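Local coordinates for protein histidinol-phosphate aminotransferase (Clostridium acetobutylicum, PDB 3FTB) that probably transfers amino groups with the help of pyridoxal 5'-phosphate, as expected of a histidinol-phosphate aminotransferase of histidine biosynthesis, at residues E99-I104 and V145-I150; E184-F189 and P295-V300. All blocks are in the same frame, centred on the assembly; numbering follows the deposited sequence.

Interaction 1 (E99-I104 and V145-I150); sequences EKILII and VDSVII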
loop_
_atom_site.group_PDB
_atom_site.type_symbol
_atom_site.label_atom_id
_atom_site.label_comp_id
_atom_site.label_asym_id
_atom_site.label_seq_id
_atom_site.Cartn_x
_atom_site.Cartn_y
_atom_site.Cartn_z
ATOM N N GLU A 99 -12.294 -5.785 -20.041
ATOM C CA GLU A 99 -12.139 -7.150 -20.541
ATOM C C GLU A 99 -11.342 -7.213 -21.857
ATOM O O GLU A 99 -11.141 -8.290 -22.422
ATOM C CB GLU A 99 -13.507 -7.867 -20.650
ATOM C CG GLU A 99 -14.558 -7.150 -21.521
ATOM C CD GLU A 99 -15.919 -7.861 -21.558
ATOM O OE1 GLU A 99 -16.831 -7.414 -22.305
ATOM O OE2 GLU A 99 -16.076 -8.867 -20.831
ATOM N N LYS A 100 -10.874 -6.056 -22.326
ATOM C CA LYS A 100 -10.040 -5.982 -23.523
ATOM C C LYS A 100 -9.392 -4.608 -23.690
ATOM O O LYS A 100 -10.062 -3.579 -23.593
ATOM C CB LYS A 100 -10.858 -6.316 -24.758
ATOM C CG LYS A 100 -10.037 -6.500 -26.009
ATOM C CD LYS A 100 -10.944 -6.991 -27.113
ATOM C CE LYS A 100 -10.178 -7.430 -28.329
ATOM N NZ LYS A 100 -11.136 -7.956 -29.340
ATOM N N ILE A 101 -8.089 -4.592 -23.950
ATOM C CA ILE A 101 -7.369 -3.330 -24.062
ATOM C C ILE A 101 -6.434 -3.290 -25.275
ATOM O O ILE A 101 -5.859 -4.299 -25.669
ATOM C CB ILE A 101 -6.551 -3.041 -22.780
ATOM C CG1 ILE A 101 -6.269 -1.543 -22.647
ATOM C CG2 ILE A 101 -5.262 -3.842 -22.796
ATOM C CD1 ILE A 101 -5.789 -1.097 -21.244
ATOM N N LEU A 102 -6.303 -2.112 -25.870
ATOM C CA LEU A 102 -5.270 -1.856 -26.869
ATOM C C LEU A 102 -4.030 -1.315 -26.160
ATOM O O LEU A 102 -4.081 -0.243 -25.549
ATOM C CB LEU A 102 -5.762 -0.819 -27.887
ATOM C CG LEU A 102 -4.858 -0.434 -29.057
ATOM C CD1 LEU A 102 -4.958 -1.491 -30.103
ATOM C CD2 LEU A 102 -5.311 0.911 -29.614
ATOM N N ILE A 103 -2.926 -2.053 -26.229
ATOM C CA ILE A 103 -1.677 -1.576 -25.653
ATOM C C ILE A 103 -0.762 -1.095 -26.766
ATOM O O ILE A 103 -0.445 -1.844 -27.689
ATOM C CB ILE A 103 -0.964 -2.645 -24.795
ATOM C CG1 ILE A 103 -1.954 -3.322 -23.847
ATOM C CG2 ILE A 103 0.161 -2.001 -23.992
ATOM C CD1 ILE A 103 -1.338 -4.376 -22.957
ATOM N N ILE A 104 -0.392 0.181 -26.702
ATOM C CA ILE A 104 0.558 0.744 -27.638
ATOM C C ILE A 104 1.931 0.288 -27.187
ATOM O O ILE A 104 2.284 0.418 -26.011
ATOM C CB ILE A 104 0.501 2.282 -27.682
ATOM C CG1 ILE A 104 -0.647 2.742 -28.581
ATOM C CG2 ILE A 104 1.812 2.843 -28.234
ATOM C CD1 ILE A 104 -1.943 2.011 -28.350
ATOM N N VAL A 145 -11.871 -2.838 -28.946
ATOM C CA VAL A 145 -11.475 -2.909 -27.543
ATOM C C VAL A 145 -12.403 -2.096 -26.643
ATOM O O VAL A 145 -13.263 -1.354 -27.119
ATOM C CB VAL A 145 -10.034 -2.387 -27.359
ATOM C CG1 VAL A 145 -9.024 -3.371 -27.942
ATOM C CG2 VAL A 145 -9.886 -1.034 -28.031
ATOM N N ASP A 146 -12.218 -2.251 -25.337
ATOM C CA ASP A 146 -12.990 -1.512 -24.345
ATOM C C ASP A 146 -12.188 -0.319 -23.849
ATOM O O ASP A 146 -12.746 0.623 -23.273
ATOM C CB ASP A 146 -13.318 -2.420 -23.163
ATOM C CG ASP A 146 -13.836 -3.769 -23.602
ATOM O OD1 ASP A 146 -14.817 -3.810 -24.377
ATOM O OD2 ASP A 146 -13.252 -4.788 -23.179
ATOM N N SER A 147 -10.878 -0.368 -24.084
ATOM C CA SER A 147 -9.966 0.643 -23.564
ATOM C C SER A 147 -8.606 0.696 -24.285
ATOM O O SER A 147 -8.236 -0.220 -25.020
ATOM C CB SER A 147 -9.749 0.414 -22.066
ATOM O OG SER A 147 -9.250 -0.893 -21.832
ATOM N N VAL A 148 -7.878 1.788 -24.055
ATOM C CA VAL A 148 -6.526 1.974 -24.563
ATOM C C VAL A 148 -5.679 2.438 -23.389
ATOM O O VAL A 148 -6.170 3.151 -22.521
ATOM C CB VAL A 148 -6.464 3.066 -25.663
ATOM C CG1 VAL A 148 -5.016 3.270 -26.160
ATOM C CG2 VAL A 148 -7.389 2.729 -26.831
ATOM N N ILE A 149 -4.422 2.008 -23.343
ATOM C CA ILE A 149 -3.438 2.576 -22.417
ATOM C C ILE A 149 -2.178 2.965 -23.199
ATOM O O ILE A 149 -1.630 2.181 -23.975
ATOM C CB ILE A 149 -3.095 1.632 -21.221
ATOM C CG1 ILE A 149 -2.102 2.309 -20.265
ATOM C CG2 ILE A 149 -2.555 0.281 -21.708
ATOM C CD1 ILE A 149 -2.089 1.724 -18.865
ATOM N N ILE A 150 -1.739 4.198 -22.997
ATOM C CA ILE A 150 -0.679 4.778 -23.799
ATOM C C ILE A 150 0.158 5.702 -22.909
ATOM O O ILE A 150 -0.378 6.446 -22.114
ATOM C CB ILE A 150 -1.283 5.536 -25.005
ATOM C CG1 ILE A 150 -0.199 6.015 -25.966
ATOM C CG2 ILE A 150 -2.134 6.711 -24.539
ATOM C CD1 ILE A 150 -0.761 6.669 -27.209
#
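With CG1 trans to the backbone N (chi1 -157°) and the chain extended beyond it, Ile101 sends CD1 across to the neighbouring strand, to CG2 of Ile149, 3.5 Å away; Ile149 offers that methyl because its own CG1 is trans (chi1 -178°) and leads away from the contact. The two side chains cross at a slant, and on the same face CG1 of Ile101 lies 3.2 Å from OG of Ser147. On the other face Leu102 and Val148 run alongside each other, branches headed in one direction, with CD2 of Leu102 3.9 Å from CG2 of Val148. Ile104 reaches back, its CD1 touching CG1 of Val148. These are neighbouring parallel strands, 100-105 and 147-151, of the seven-stranded mixed sheet in the large domain of a fold type I PLP enzyme. Helix 110-117 packs on the Ile103 and Ile149 face, helix 135-141 on the Leu102 and Ile104 face. Leu102 is gripped in both directions: its N donates to O of Ser147 at 2.8 Å, nearly straight at 171°, and its O receives N of Ile149 at 3.2 Å. Where the strands begin, O of Lys100 accepts N of Asp146 at 3.1 Å from above the carbonyl plane, plus weak bonds from N and OG of Ser147. The pairing slackens at the far end, where N of Ile104 and O of Ile149 stand 3.6 Å apart, buried and without hydrogen-bond partners.

Interaction 2 (E184-F189 and P295-V300); sequences EAFIEF and PHANFV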
loop_
_atom_site.group_PDB
_atom_site.type_symbol
_atom_site.label_atom_id
_atom_site.label_comp_id
_atom_site.label_asym_id
_atom_site.label_seq_id
_atom_site.Cartn_x
_atom_site.Cartn_y
_atom_site.Cartn_z
ATOM N N GLU A 184 1.178 9.198 -17.245
ATOM C CA GLU A 184 1.964 10.425 -17.337
ATOM C C GLU A 184 2.959 10.581 -16.193
ATOM O O GLU A 184 3.207 11.688 -15.724
ATOM C CB GLU A 184 1.035 11.640 -17.389
ATOM C CG GLU A 184 0.358 11.836 -18.750
ATOM C CD GLU A 184 -0.384 13.144 -18.831
ATOM O OE1 GLU A 184 -0.282 13.995 -17.899
ATOM O OE2 GLU A 184 -1.077 13.316 -19.844
ATOM N N ALA A 185 3.541 9.467 -15.764
ATOM C CA ALA A 185 4.406 9.458 -14.590
ATOM C C ALA A 185 5.683 10.244 -14.832
ATOM O O ALA A 185 6.358 10.654 -13.884
ATOM C CB ALA A 185 4.735 8.031 -14.192
ATOM N N PHE A 186 6.003 10.452 -16.107
ATOM C CA PHE A 186 7.223 11.141 -16.502
ATOM C C PHE A 186 6.918 12.550 -16.989
ATOM O O PHE A 186 7.826 13.379 -17.080
ATOM C CB PHE A 186 7.945 10.383 -17.620
ATOM C CG PHE A 186 8.685 9.155 -17.158
ATOM C CD1 PHE A 186 9.794 9.263 -16.332
ATOM C CD2 PHE A 186 8.287 7.889 -17.578
ATOM C CE1 PHE A 186 10.493 8.134 -15.920
ATOM C CE2 PHE A 186 8.979 6.754 -17.175
ATOM C CZ PHE A 186 10.088 6.879 -16.343
ATOM N N ILE A 187 5.647 12.809 -17.294
ATOM C CA ILE A 187 5.237 14.051 -17.941
ATOM C C ILE A 187 5.848 15.283 -17.277
ATOM O O ILE A 187 5.841 16.371 -17.847
ATOM C CB ILE A 187 3.709 14.217 -17.934
ATOM C CG1 ILE A 187 3.249 15.137 -19.070
ATOM C CG2 ILE A 187 3.268 14.786 -16.604
ATOM C CD1 ILE A 187 3.256 14.499 -20.453
ATOM N N GLU A 188 6.384 15.106 -16.078
ATOM C CA GLU A 188 6.926 16.215 -15.309
ATOM C C GLU A 188 8.132 16.820 -16.005
ATOM O O GLU A 188 8.382 18.034 -15.936
ATOM C CB GLU A 188 7.374 15.699 -13.956
ATOM C CG GLU A 188 6.646 14.472 -13.489
ATOM C CD GLU A 188 5.364 14.824 -12.809
ATOM O OE1 GLU A 188 4.612 13.886 -12.518
ATOM O OE2 GLU A 188 5.116 16.025 -12.572
ATOM N N PHE A 189 8.865 15.950 -16.691
ATOM C CA PHE A 189 10.197 16.262 -17.173
ATOM C C PHE A 189 10.164 17.082 -18.457
ATOM O O PHE A 189 11.210 17.397 -19.017
ATOM C CB PHE A 189 10.998 14.971 -17.384
ATOM C CG PHE A 189 11.338 14.235 -16.108
ATOM C CD1 PHE A 189 12.500 14.540 -15.400
ATOM C CD2 PHE A 189 10.526 13.206 -15.645
ATOM C CE1 PHE A 189 12.816 13.850 -14.234
ATOM C CE2 PHE A 189 10.844 12.515 -14.480
ATOM C CZ PHE A 189 11.995 12.836 -13.784
ATOM N N PRO A 295 14.094 12.173 -26.878
ATOM C CA PRO A 295 13.398 11.973 -25.606
ATOM C C PRO A 295 12.663 13.223 -25.170
ATOM O O PRO A 295 12.973 14.320 -25.635
ATOM C CB PRO A 295 14.547 11.730 -24.614
ATOM C CG PRO A 295 15.835 12.028 -25.362
ATOM C CD PRO A 295 15.471 12.649 -26.664
ATOM N N HIS A 296 11.706 13.067 -24.267
ATOM C CA HIS A 296 11.030 14.224 -23.704
ATOM C C HIS A 296 10.945 14.148 -22.197
ATOM O O HIS A 296 10.295 14.972 -21.565
ATOM C CB HIS A 296 9.670 14.436 -24.368
ATOM C CG HIS A 296 9.785 14.971 -25.758
ATOM N ND1 HIS A 296 10.024 14.160 -26.849
ATOM C CD2 HIS A 296 9.747 16.239 -26.230
ATOM C CE1 HIS A 296 10.109 14.905 -27.937
ATOM N NE2 HIS A 296 9.941 16.169 -27.591
ATOM N N ALA A 297 11.620 13.146 -21.634
ATOM C CA ALA A 297 11.749 12.995 -20.189
ATOM C C ALA A 297 13.216 12.799 -19.819
ATOM O O ALA A 297 14.103 13.357 -20.465
ATOM C CB ALA A 297 10.900 11.816 -19.690
ATOM N N ASN A 298 13.480 11.986 -18.801
ATOM C CA ASN A 298 14.860 11.763 -18.349
ATOM C C ASN A 298 15.483 10.418 -18.774
ATOM O O ASN A 298 16.198 9.771 -17.995
ATOM C CB ASN A 298 14.970 11.966 -16.833
ATOM C CG ASN A 298 14.157 10.953 -16.057
ATOM O OD1 ASN A 298 13.095 10.534 -16.509
ATOM N ND2 ASN A 298 14.662 10.531 -14.898
ATOM N N PHE A 299 15.236 10.024 -20.025
ATOM C CA PHE A 299 15.857 8.840 -20.606
ATOM C C PHE A 299 15.872 8.926 -22.133
ATOM O O PHE A 299 15.115 9.694 -22.727
ATOM C CB PHE A 299 15.140 7.571 -20.146
ATOM C CG PHE A 299 13.657 7.613 -20.361
ATOM C CD1 PHE A 299 13.111 7.285 -21.590
ATOM C CD2 PHE A 299 12.805 7.991 -19.332
ATOM C CE1 PHE A 299 11.740 7.332 -21.796
ATOM C CE2 PHE A 299 11.447 8.042 -19.530
ATOM C CZ PHE A 299 10.909 7.708 -20.762
ATOM N N VAL A 300 16.732 8.123 -22.753
ATOM C CA VAL A 300 16.957 8.167 -24.196
ATOM C C VAL A 300 17.100 6.748 -24.784
ATOM O O VAL A 300 17.837 5.922 -24.238
ATOM C CB VAL A 300 18.230 8.996 -24.504
ATOM C CG1 VAL A 300 19.454 8.367 -23.827
ATOM C CG2 VAL A 300 18.439 9.147 -26.001
#
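The ring of Phe186 receives the edge of Phe299 on one face, a T-shaped pair with centroids 4.8 Å apart and planes at 69°. CE2 of Phe299 stands over the centre of the Phe186 ring, at similar distances from all six ring carbons. This aromatic cluster joins the loop after strand 179-183 of the large seven-stranded sheet to the start of strand 299-304 in the smaller five-stranded sheet, across the two-domain architecture of a fold type I aminotransferase. With CG between backbone N and carbonyl carbon (chi1 64°), Asn298 lays its amide on Phe189, the planes only 6° apart, with OD1 above the ring and CB making a CH-pi contact 4.1 Å from the ring centroid. Ala297 fills the angle between the two phenylalanines: its CB is 3.9 Å from CB of Phe186 and equally far from CB of Phe189. A short 3-10 turn spaces the aromatic residues, N of Phe189 donating to O of Phe186 at 2.8 Å. Further out, the ring of Phe216 meets that of Phe189 edge-to-face, Trp271 of helix 262-285 also touches Phe189, and Arg276 binds O of Ala297. The Asn298 side chain is held at its nitrogen, where ND2 bonds O of Asn34; its buried OD1 has no hydrogen-bond partner in the model and sits 3.5 Å from CD1 of Phe186.

In the fold
From the N terminus, the chain first closes a loop at interaction 1, where strand 147-151 returns beside strand 100-105 after 40 residues that include helix 110-117, edge strand 121-126 and helix 135-141. It then runs through helix 163-176 and strand 179-183 into 184-189, opening interaction 2. That contact closes at 295-300, after 105 intervening residues that include the remaining strands of the large sheet and the long helix 262-285. The two loops follow one another without nesting or crossing. Interaction 1 lies within the large sheet, whereas interaction 2 ties the loop leaving that sheet to the start of strand 299-304 of the smaller one; their centres are about 22 Å apart and they do not touch.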